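Local atomic coordinates of folylpolyglutamate synthase/dihydrofolate synthase (Thermotoga maritima, PDB entry 1O5Z), a protein that probably adds glutamate to dihydropteroate and to tetrahydrofolate polyglutamates, using ATP and magnesium, in folate biosynthesis. Residues His248-Asp253 with Thr266-His271. Numbering follows the deposited sequence.
Sequences HENRFD and TMNGPH
Asn268 ties the loop after strand 259-265 to the turn at His248 and to the start of strand 250-255 through one side-chain oxygen that accepts two hydrogen bonds. Followed outward, its CB passes 4.2 Å from Asn250 ND2. CG lies beside the backbone N (chi1 -63°), which brings the amide up to the turn, CG itself 3.7 Å from His248 N. OD1 then takes His248 N at 2.8 Å, in the carbonyl plane and on a lone pair. Asn250 ND2 reaches the same OD1 at 2.9 Å, nearly straight at 174° but 50° above that plane; the two amides stand almost perpendicular. The other branch, ND2, stops 3.8 Å from ND1 of the His248 ring. The Asn250 amide is held at both ends: ND2 also bonds Leu265 O, and OD1 bonds Lys246 N and Tyr339 OH, the latter also receiving Gly269 N. Alongside, His248 CA makes a CH...O contact with Thr266 O (3.3 Å), and a water donates to His248 O and Thr266 OG1, a hydroxyl also hydrogen-bonded to Lys300 O. With an alanine here, His248 N would probably lose this acceptor and Asn250 ND2 one partner. Between these segments of the Mur ligase middle domain, polar amide bonding outweighs apolar contact.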
# COMPACT_ATOMS: atom_id res chain seq x y z
N HIS A 248 8.49 -0.17 17.07
CA HIS A 248 7.07 0.07 17.48
C HIS A 248 6.83 1.34 18.31
O HIS A 248 5.78 1.50 18.91
CB HIS A 248 6.48 -1.13 18.25
CG HIS A 248 7.01 -2.45 17.81
ND1 HIS A 248 6.75 -3.00 16.57
CD2 HIS A 248 7.81 -3.35 18.46
CE1 HIS A 248 7.37 -4.16 16.47
NE2 HIS A 248 8.01 -4.40 17.60
N GLU A 249 7.78 2.24 18.35
CA GLU A 249 7.67 3.37 19.24
C GLU A 249 8.55 4.48 18.69
O GLU A 249 9.48 4.90 19.33
CB GLU A 249 8.05 2.96 20.64
CG GLU A 249 7.81 4.02 21.71
CD GLU A 249 7.97 3.46 23.13
OE1 GLU A 249 8.57 4.16 24.01
OE2 GLU A 249 7.51 2.31 23.38
N ASN A 250 8.22 4.93 17.48
CA ASN A 250 9.02 5.90 16.75
C ASN A 250 8.45 7.28 16.94
O ASN A 250 7.35 7.58 16.54
CB ASN A 250 9.08 5.54 15.28
CG ASN A 250 9.66 4.15 15.04
OD1 ASN A 250 10.89 3.98 15.11
ND2 ASN A 250 8.79 3.16 14.84
N ARG A 251 9.26 8.12 17.53
CA ARG A 251 8.79 9.33 18.15
C ARG A 251 9.26 10.54 17.33
O ARG A 251 10.42 10.62 16.92
CB ARG A 251 9.27 9.30 19.60
CG ARG A 251 8.72 10.33 20.53
CD ARG A 251 9.06 10.01 22.02
NE ARG A 251 8.79 8.60 22.41
CZ ARG A 251 7.63 8.11 22.89
NH1 ARG A 251 6.53 8.86 23.08
NH2 ARG A 251 7.56 6.81 23.19
N PHE A 252 8.34 11.46 17.06
CA PHE A 252 8.61 12.67 16.27
C PHE A 252 7.71 13.86 16.63
O PHE A 252 6.65 13.70 17.23
CB PHE A 252 8.51 12.34 14.78
CG PHE A 252 7.14 11.99 14.33
CD1 PHE A 252 6.56 10.77 14.69
CD2 PHE A 252 6.41 12.89 13.54
CE1 PHE A 252 5.23 10.43 14.25
CE2 PHE A 252 5.09 12.59 13.10
CZ PHE A 252 4.50 11.35 13.46
N ASP A 253 8.19 15.07 16.29
CA ASP A 253 7.38 16.30 16.31
C ASP A 253 6.87 16.60 14.90
O ASP A 253 7.53 16.25 13.92
CB ASP A 253 8.20 17.50 16.79
CG ASP A 253 8.86 17.26 18.12
OD1 ASP A 253 8.36 16.40 18.89
OD2 ASP A 253 9.90 17.86 18.47
N THR A 266 3.85 3.40 15.24
CA THR A 266 4.14 2.02 15.47
C THR A 266 4.94 1.48 14.31
O THR A 266 5.94 0.78 14.50
CB THR A 266 2.83 1.31 15.67
OG1 THR A 266 2.24 1.86 16.85
CG2 THR A 266 3.02 -0.16 16.03
N MET A 267 4.53 1.88 13.11
CA MET A 267 5.25 1.54 11.88
C MET A 267 6.69 1.98 11.98
O MET A 267 7.00 3.10 12.45
CB MET A 267 4.65 2.26 10.69
CG MET A 267 3.33 1.75 10.24
SD MET A 267 2.78 2.82 8.89
CE MET A 267 3.81 2.12 7.64
N ASN A 268 7.59 1.11 11.54
CA ASN A 268 9.02 1.34 11.67
C ASN A 268 9.59 1.79 10.37
O ASN A 268 9.01 1.53 9.34
CB ASN A 268 9.69 0.10 12.13
CG ASN A 268 9.22 -0.30 13.48
OD1 ASN A 268 9.56 0.35 14.51
ND2 ASN A 268 8.41 -1.36 13.52
N GLY A 269 10.68 2.53 10.44
CA GLY A 269 11.26 3.13 9.26
C GLY A 269 11.10 4.63 9.31
O GLY A 269 9.99 5.14 9.60
N PRO A 270 12.18 5.37 9.04
CA PRO A 270 12.15 6.86 9.10
C PRO A 270 11.37 7.55 7.93
O PRO A 270 10.82 8.64 8.12
CB PRO A 270 13.63 7.25 9.12
CG PRO A 270 14.39 5.92 9.24
CD PRO A 270 13.52 4.85 8.66
N HIS A 271 11.28 6.89 6.77
CA HIS A 271 10.33 7.34 5.72
C HIS A 271 8.91 7.38 6.21
O HIS A 271 8.13 8.14 5.67
CB HIS A 271 10.35 6.45 4.46
CG HIS A 271 11.49 6.75 3.55
ND1 HIS A 271 11.73 8.02 3.06
CD2 HIS A 271 12.48 5.97 3.06
CE1 HIS A 271 12.82 8.01 2.31
NE2 HIS A 271 13.29 6.77 2.29
O HOH W 1 3.52 2.64 18.94